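PDB 3TQK: phospho-2-dehydro-3-deoxyheptonate aldolase from Francisella tularensis, which binds manganese and probably catalyses the condensation of phosphoenolpyruvate with D-erythrose 4-phosphate to DAHP, the first step of chorismate biosynthesis. Local coordinates for residues L25-R37 with P147-I159. Residues are numbered along the deposited sequence; the frame is centred on the assembly and turned at random.
Sequences LLKTSFETVRKSR and PQYFAELITWGAI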
ATOM      1  N   LEU A  25      17.014  -5.105  24.217  1.00 29.12           N
ATOM      2  CA  LEU A  25      17.869  -4.063  23.648  1.00 29.07           C
ATOM      3  C   LEU A  25      19.130  -3.959  24.485  1.00 30.74           C
ATOM      4  O   LEU A  25      19.076  -3.559  25.651  1.00 32.17           O
ATOM      5  CB  LEU A  25      17.136  -2.722  23.638  1.00 27.69           C
ATOM      6  CG  LEU A  25      17.861  -1.520  23.039  1.00 27.89           C
ATOM      7  CD1 LEU A  25      18.275  -1.743  21.575  1.00 26.19           C
ATOM      8  CD2 LEU A  25      16.955  -0.273  23.167  1.00 28.04           C
ATOM      9  N   LEU A  26      20.257  -4.354  23.906  1.00 31.46           N
ATOM     10  CA  LEU A  26      21.527  -4.354  24.629  1.00 33.28           C
ATOM     11  C   LEU A  26      22.096  -2.933  24.627  1.00 33.38           C
ATOM     12  O   LEU A  26      21.692  -2.098  23.814  1.00 31.58           O
ATOM     13  CB  LEU A  26      22.500  -5.355  23.994  1.00 34.06           C
ATOM     14  CG  LEU A  26      22.057  -6.836  24.018  1.00 35.63           C
ATOM     15  CD1 LEU A  26      22.968  -7.709  23.158  1.00 36.26           C
ATOM     16  CD2 LEU A  26      22.001  -7.388  25.455  1.00 36.81           C
ATOM     17  N   LYS A  27      23.024  -2.648  25.543  1.00 35.28           N
ATOM     18  CA  LYS A  27      23.540  -1.283  25.699  1.00 35.26           C
ATOM     19  C   LYS A  27      24.300  -0.838  24.454  1.00 33.95           C
ATOM     20  O   LYS A  27      24.079   0.268  23.963  1.00 32.79           O
ATOM     21  CB  LYS A  27      24.429  -1.154  26.944  1.00 37.77           C
ATOM     22  CG  LYS A  27      24.817   0.317  27.302  1.00 39.65           C
ATOM     23  CD  LYS A  27      25.656   0.401  28.603  1.00 43.88           C
ATOM     24  CE  LYS A  27      26.280   1.794  28.794  1.00 45.05           C
ATOM     25  NZ  LYS A  27      27.119   1.899  30.029  1.00 47.77           N
ATOM     26  N   THR A  28      25.184  -1.690  23.937  1.00 33.92           N
ATOM     27  CA  THR A  28      25.920  -1.350  22.728  1.00 33.31           C
ATOM     28  C   THR A  28      24.970  -1.087  21.559  1.00 31.22           C
ATOM     29  O   THR A  28      25.168  -0.139  20.794  1.00 30.47           O
ATOM     30  CB  THR A  28      26.946  -2.433  22.331  1.00 34.44           C
ATOM     31  OG1 THR A  28      27.882  -2.614  23.397  1.00 36.58           O
ATOM     32  CG2 THR A  28      27.730  -2.011  21.073  1.00 34.46           C
ATOM     33  N   SER A  29      23.935  -1.916  21.442  1.00 30.31           N
ATOM     34  CA  SER A  29      22.899  -1.717  20.445  1.00 28.79           C
ATOM     35  C   SER A  29      22.243  -0.344  20.603  1.00 27.98           C
ATOM     36  O   SER A  29      22.128   0.391  19.639  1.00 26.55           O
ATOM     37  CB  SER A  29      21.840  -2.831  20.513  1.00 28.60           C
ATOM     38  OG  SER A  29      22.389  -4.090  20.153  1.00 28.30           O
ATOM     39  N   PHE A  30      21.818  -0.013  21.820  1.00 28.97           N
ATOM     40  CA  PHE A  30      21.161   1.259  22.095  1.00 28.92           C
ATOM     41  C   PHE A  30      22.022   2.440  21.622  1.00 28.95           C
ATOM     42  O   PHE A  30      21.531   3.370  20.956  1.00 27.61           O
ATOM     43  CB  PHE A  30      20.884   1.387  23.588  1.00 30.24           C
ATOM     44  CG  PHE A  30      20.386   2.742  24.001  1.00 31.48           C
ATOM     45  CD1 PHE A  30      19.073   3.121  23.750  1.00 32.85           C
ATOM     46  CD2 PHE A  30      21.225   3.638  24.653  1.00 34.76           C
ATOM     47  CE1 PHE A  30      18.599   4.379  24.138  1.00 34.16           C
ATOM     48  CE2 PHE A  30      20.766   4.904  25.040  1.00 35.40           C
ATOM     49  CZ  PHE A  30      19.450   5.271  24.785  1.00 34.83           C
ATOM     50  N   GLU A  31      23.307   2.375  21.954  1.00 29.78           N
ATOM     51  CA  GLU A  31      24.235   3.456  21.658  1.00 30.12           C
ATOM     52  C   GLU A  31      24.572   3.548  20.181  1.00 28.66           C
ATOM     53  O   GLU A  31      24.726   4.652  19.658  1.00 28.95           O
ATOM     54  CB  GLU A  31      25.500   3.327  22.512  1.00 32.08           C
ATOM     55  CG  GLU A  31      25.185   3.529  23.992  1.00 34.95           C
ATOM     56  CD  GLU A  31      26.319   3.191  24.928  1.00 40.23           C
ATOM     57  OE1 GLU A  31      27.351   2.631  24.483  1.00 41.05           O
ATOM     58  OE2 GLU A  31      26.155   3.487  26.137  1.00 44.65           O
ATOM     59  N   THR A  32      24.659   2.402  19.506  1.00 27.80           N
ATOM     60  CA  THR A  32      24.854   2.382  18.061  1.00 25.74           C
ATOM     61  C   THR A  32      23.669   3.029  17.345  1.00 24.19           C
ATOM     62  O   THR A  32      23.855   3.816  16.410  1.00 23.15           O
ATOM     63  CB  THR A  32      25.062   0.942  17.540  1.00 26.12           C
ATOM     64  OG1 THR A  32      26.226   0.385  18.144  1.00 25.64           O
ATOM     65  CG2 THR A  32      25.234   0.901  16.008  1.00 24.59           C
ATOM     66  N   VAL A  33      22.452   2.708  17.777  1.00 23.28           N
ATOM     67  CA  VAL A  33      21.269   3.251  17.126  1.00 21.77           C
ATOM     68  C   VAL A  33      21.161   4.749  17.393  1.00 22.25           C
ATOM     69  O   VAL A  33      20.965   5.531  16.469  1.00 21.32           O
ATOM     70  CB  VAL A  33      19.970   2.541  17.568  1.00 21.55           C
ATOM     71  CG1 VAL A  33      18.756   3.198  16.921  1.00 18.76           C
ATOM     72  CG2 VAL A  33      20.014   1.043  17.207  1.00 20.85           C
ATOM     73  N   ARG A  34      21.311   5.142  18.655  1.00 23.74           N
ATOM     74  CA  ARG A  34      21.180   6.535  19.041  1.00 24.49           C
ATOM     75  C   ARG A  34      22.141   7.399  18.239  1.00 24.39           C
ATOM     76  O   ARG A  34      21.738   8.404  17.644  1.00 24.18           O
ATOM     77  CB  ARG A  34      21.456   6.726  20.532  1.00 26.14           C
ATOM     78  CG  ARG A  34      21.292   8.194  20.988  1.00 28.58           C
ATOM     79  CD  ARG A  34      21.584   8.375  22.453  1.00 32.26           C
ATOM     80  NE  ARG A  34      22.945   7.953  22.769  1.00 35.30           N
ATOM     81  CZ  ARG A  34      23.386   7.702  24.000  1.00 39.89           C
ATOM     82  NH1 ARG A  34      22.588   7.846  25.058  1.00 41.06           N
ATOM     83  NH2 ARG A  34      24.638   7.296  24.177  1.00 42.36           N
ATOM     84  N   LYS A  35      23.399   6.980  18.205  1.00 24.88           N
ATOM     85  CA  LYS A  35      24.443   7.729  17.527  1.00 25.35           C
ATOM     86  C   LYS A  35      24.254   7.739  16.018  1.00 23.76           C
ATOM     87  O   LYS A  35      24.262   8.807  15.395  1.00 23.61           O
ATOM     88  CB  LYS A  35      25.806   7.145  17.886  1.00 27.03           C
ATOM     89  CG  LYS A  35      27.017   7.792  17.217  1.00 29.71           C
ATOM     90  CD  LYS A  35      28.283   7.068  17.699  1.00 34.05           C
ATOM     91  CE  LYS A  35      29.562   7.623  17.115  1.00 36.20           C
ATOM     92  NZ  LYS A  35      30.692   7.322  18.061  1.00 40.46           N
ATOM     93  N   SER A  36      24.070   6.566  15.428  1.00 22.68           N
ATOM     94  CA  SER A  36      23.956   6.468  13.977  1.00 21.93           C
ATOM     95  C   SER A  36      22.724   7.196  13.449  1.00 21.43           C
ATOM     96  O   SER A  36      22.752   7.734  12.341  1.00 21.43           O
ATOM     97  CB  SER A  36      23.940   5.000  13.529  1.00 22.25           C
ATOM     98  OG  SER A  36      22.900   4.259  14.140  1.00 21.55           O
ATOM     99  N   ARG A  37      21.648   7.223  14.239  1.00 21.12           N
ATOM    100  CA  ARG A  37      20.437   7.949  13.848  1.00 20.48           C
ATOM    101  C   ARG A  37      20.691   9.449  13.749  1.00 21.03           C
ATOM    102  O   ARG A  37      20.215  10.098  12.814  1.00 20.42           O
ATOM    103  CB  ARG A  37      19.286   7.697  14.819  1.00 19.94           C
ATOM    104  CG  ARG A  37      18.548   6.423  14.578  1.00 19.52           C
ATOM    105  CD  ARG A  37      17.419   6.280  15.562  1.00 19.68           C
ATOM    106  NE  ARG A  37      16.607   5.083  15.355  1.00 17.42           N
ATOM    107  CZ  ARG A  37      15.674   4.661  16.207  1.00 18.95           C
ATOM    108  NH1 ARG A  37      15.431   5.336  17.316  1.00 19.43           N
ATOM    109  NH2 ARG A  37      14.972   3.562  15.957  1.00 20.56           N
ATOM    110  N   PRO A 147       6.866  -3.860  12.530  1.00 17.64           N
ATOM    111  CA  PRO A 147       7.820  -2.902  13.094  1.00 17.44           C
ATOM    112  C   PRO A 147       7.971  -2.889  14.605  1.00 18.26           C
ATOM    113  O   PRO A 147       9.047  -2.576  15.101  1.00 18.79           O
ATOM    114  CB  PRO A 147       7.271  -1.557  12.623  1.00 16.90           C
ATOM    115  CG  PRO A 147       6.537  -1.876  11.384  1.00 16.48           C
ATOM    116  CD  PRO A 147       5.886  -3.182  11.661  1.00 17.35           C
ATOM    117  N   GLN A 148       6.912  -3.216  15.340  1.00 19.29           N
ATOM    118  CA  GLN A 148       6.976  -3.257  16.800  1.00 19.91           C
ATOM    119  C   GLN A 148       7.990  -4.276  17.303  1.00 20.56           C
ATOM    120  O   GLN A 148       8.483  -4.157  18.423  1.00 21.24           O
ATOM    121  CB  GLN A 148       5.598  -3.574  17.388  1.00 20.86           C
ATOM    122  CG  GLN A 148       4.577  -2.446  17.215  1.00 22.37           C
ATOM    123  CD  GLN A 148       4.834  -1.232  18.133  1.00 25.20           C
ATOM    124  OE1 GLN A 148       5.903  -1.097  18.759  1.00 27.13           O
ATOM    125  NE2 GLN A 148       3.845  -0.346  18.214  1.00 27.62           N
ATOM    126  N   TYR A 149       8.320  -5.260  16.465  1.00 20.30           N
ATOM    127  CA  TYR A 149       9.272  -6.285  16.833  1.00 20.73           C
ATOM    128  C   TYR A 149      10.734  -5.859  16.760  1.00 21.16           C
ATOM    129  O   TYR A 149      11.589  -6.536  17.335  1.00 22.44           O
ATOM    130  CB  TYR A 149       9.049  -7.543  15.978  1.00 21.17           C
ATOM    131  CG  TYR A 149       7.745  -8.220  16.287  1.00 19.54           C
ATOM    132  CD1 TYR A 149       6.554  -7.739  15.769  1.00 19.69           C
ATOM    133  CD2 TYR A 149       7.699  -9.323  17.126  1.00 21.50           C
ATOM    134  CE1 TYR A 149       5.345  -8.342  16.066  1.00 20.53           C
ATOM    135  CE2 TYR A 149       6.487  -9.951  17.430  1.00 21.80           C
ATOM    136  CZ  TYR A 149       5.320  -9.451  16.901  1.00 20.86           C
ATOM    137  OH  TYR A 149       4.130 -10.054  17.186  1.00 22.56           O
ATOM    138  N   PHE A 150      11.046  -4.767  16.063  1.00 20.26           N
ATOM    139  CA  PHE A 150      12.453  -4.362  15.932  1.00 20.32           C
ATOM    140  C   PHE A 150      12.753  -2.905  15.541  1.00 19.39           C
ATOM    141  O   PHE A 150      13.909  -2.575  15.257  1.00 19.31           O
ATOM    142  CB  PHE A 150      13.170  -5.301  14.944  1.00 21.02           C
ATOM    143  CG  PHE A 150      12.439  -5.506  13.640  1.00 20.55           C
ATOM    144  CD1 PHE A 150      11.872  -6.724  13.336  1.00 22.02           C
ATOM    145  CD2 PHE A 150      12.324  -4.485  12.722  1.00 21.77           C
ATOM    146  CE1 PHE A 150      11.200  -6.920  12.138  1.00 21.20           C
ATOM    147  CE2 PHE A 150      11.653  -4.687  11.528  1.00 21.99           C
ATOM    148  CZ  PHE A 150      11.095  -5.912  11.248  1.00 20.37           C
ATOM    149  N   ALA A 151      11.760  -2.029  15.546  1.00 18.76           N
ATOM    150  CA  ALA A 151      11.957  -0.654  15.026  1.00 18.76           C
ATOM    151  C   ALA A 151      12.998   0.164  15.806  1.00 19.11           C
ATOM    152  O   ALA A 151      13.586   1.096  15.255  1.00 19.60           O
ATOM    153  CB  ALA A 151      10.625   0.104  14.983  1.00 18.08           C
ATOM    154  N   GLU A 152      13.210  -0.183  17.077  1.00 19.68           N
ATOM    155  CA  GLU A 152      14.198   0.481  17.932  1.00 20.09           C
ATOM    156  C   GLU A 152      15.633  -0.018  17.684  1.00 20.13           C
ATOM    157  O   GLU A 152      16.573   0.491  18.288  1.00 21.37           O
ATOM    158  CB  GLU A 152      13.812   0.347  19.430  1.00 20.86           C
ATOM    159  CG  GLU A 152      14.355  -0.906  20.201  1.00 22.09           C
ATOM    160  CD  GLU A 152      13.561  -2.203  19.967  1.00 21.95           C
ATOM    161  OE1 GLU A 152      12.967  -2.388  18.883  1.00 20.75           O
ATOM    162  OE2 GLU A 152      13.541  -3.054  20.883  1.00 21.03           O
ATOM    163  N   LEU A 153      15.795  -1.010  16.812  1.00 19.72           N
ATOM    164  CA  LEU A 153      17.118  -1.484  16.378  1.00 19.35           C
ATOM    165  C   LEU A 153      17.478  -0.949  14.980  1.00 18.79           C
ATOM    166  O   LEU A 153      18.566  -1.201  14.468  1.00 18.67           O
ATOM    167  CB  LEU A 153      17.128  -3.007  16.358  1.00 19.67           C
ATOM    168  CG  LEU A 153      17.033  -3.686  17.724  1.00 19.64           C
ATOM    169  CD1 LEU A 153      16.599  -5.138  17.575  1.00 18.15           C
ATOM    170  CD2 LEU A 153      18.357  -3.578  18.473  1.00 19.34           C
ATOM    171  N   ILE A 154      16.559  -0.188  14.383  1.00 18.02           N
ATOM    172  CA  ILE A 154      16.711   0.329  13.022  1.00 16.99           C
ATOM    173  C   ILE A 154      17.116   1.808  13.055  1.00 17.32           C
ATOM    174  O   ILE A 154      16.459   2.641  13.711  1.00 16.23           O
ATOM    175  CB  ILE A 154      15.407   0.171  12.235  1.00 16.17           C
ATOM    176  CG1 ILE A 154      15.090  -1.316  12.060  1.00 15.89           C
ATOM    177  CG2 ILE A 154      15.469   0.883  10.871  1.00 15.10           C
ATOM    178  CD1 ILE A 154      16.202  -2.113  11.427  1.00 15.65           C
ATOM    179  N   THR A 155      18.213   2.098  12.349  1.00 17.45           N
ATOM    180  CA  THR A 155      18.749   3.446  12.185  1.00 17.23           C
ATOM    181  C   THR A 155      18.072   4.191  11.035  1.00 17.27           C
ATOM    182  O   THR A 155      17.777   5.375  11.141  1.00 17.39           O
ATOM    183  CB  THR A 155      20.235   3.375  11.882  1.00 17.72           C
ATOM    184  OG1 THR A 155      20.933   2.940  13.058  1.00 17.33           O
ATOM    185  CG2 THR A 155      20.773   4.755  11.407  1.00 17.71           C
ATOM    186  N   TRP A 156      17.847   3.476   9.942  1.00 17.20           N
ATOM    187  CA  TRP A 156      17.301   4.039   8.724  1.00 17.49           C
ATOM    188  C   TRP A 156      16.385   3.008   8.104  1.00 17.59           C
ATOM    189  O   TRP A 156      16.744   1.842   8.019  1.00 17.49           O
ATOM    190  CB  TRP A 156      18.423   4.335   7.737  1.00 18.06           C
ATOM    191  CG  TRP A 156      17.971   4.843   6.419  1.00 18.06           C
ATOM    192  CD1 TRP A 156      17.837   6.147   6.057  1.00 18.56           C
ATOM    193  CD2 TRP A 156      17.627   4.072   5.273  1.00 18.41           C
ATOM    194  NE1 TRP A 156      17.415   6.233   4.765  1.00 18.52           N
ATOM    195  CE2 TRP A 156      17.286   4.971   4.257  1.00 17.51           C
ATOM    196  CE3 TRP A 156      17.559   2.701   5.010  1.00 18.93           C
ATOM    197  CZ2 TRP A 156      16.886   4.553   3.001  1.00 18.23           C
ATOM    198  CZ3 TRP A 156      17.168   2.289   3.760  1.00 18.60           C
ATOM    199  CH2 TRP A 156      16.832   3.210   2.771  1.00 18.54           C
ATOM    200  N   GLY A 157      15.212   3.433   7.661  1.00 17.89           N
ATOM    201  CA  GLY A 157      14.256   2.509   7.052  1.00 18.03           C
ATOM    202  C   GLY A 157      13.758   2.991   5.721  1.00 18.23           C
ATOM    203  O   GLY A 157      13.950   4.144   5.376  1.00 19.04           O
ATOM    204  N   ALA A 158      13.091   2.110   4.983  1.00 18.96           N
ATOM    205  CA  ALA A 158      12.570   2.449   3.668  1.00 19.61           C
ATOM    206  C   ALA A 158      11.107   2.088   3.520  1.00 19.97           C
ATOM    207  O   ALA A 158      10.649   1.089   4.084  1.00 20.49           O
ATOM    208  CB  ALA A 158      13.372   1.749   2.589  1.00 19.79           C
ATOM    209  N   ILE A 159      10.391   2.908   2.742  1.00 20.11           N
ATOM    210  CA  ILE A 159       9.095   2.547   2.195  1.00 19.66           C
ATOM    211  C   ILE A 159       9.345   2.189   0.741  1.00 20.98           C
ATOM    212  O   ILE A 159       9.945   2.970  -0.005  1.00 21.34           O
ATOM    213  CB  ILE A 159       8.091   3.703   2.296  1.00 19.54           C
ATOM    214  CG1 ILE A 159       7.931   4.145   3.760  1.00 19.20           C
ATOM    215  CG2 ILE A 159       6.731   3.303   1.712  1.00 18.35           C
ATOM    216  CD1 ILE A 159       7.495   3.011   4.697  1.00 19.01           C
TER
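Arg37 and Thr155 meet where helix 27-45 packs against the loop leading into strand 156-159, the fourth strand of this (beta/alpha)8 TIM barrel. The Arg37 chain runs extended from CG to NE and brings its guanidinium edge-on to the Ile154 carbonyl. Arg37 NE and Arg37 NH2 both bond to Ile154 O, at 2.9 and 2.8 Å, and this oxygen lies close to the guanidinium plane. Both bonds are bent, with N-H...O angles of 142° and 145°. The two bonds to one oxygen restrain the rotation of the group, and Val33 CG1 of its own helix lies above one face, offset toward the rim. NH2 also comes near Ala151 O, but the angle is too poor for a hydrogen bond.

Glu152 CG lies 4.0 Å from Leu25 CD2, while the Glu152 carboxylate turns to a salt bridge with Arg124. Leu25 CD1 packs on Leu153 CD2 at 3.6 Å, and Val33 CG2 rests on the Glu152 carbonyl oxygen. Thr155 also pairs its backbone with Cys137 of the neighbouring strand 137-140. Thr155 CG2 packs against Ser36 CB (3.8 Å). Ser36 OG sits between the backbone N and the carbonyl carbon (chi1 57°), from where it hydrogen-bonds back to Thr32 O. Thr155 OG1 and Ser36 OG share a hydrogen bond of 2.6 Å.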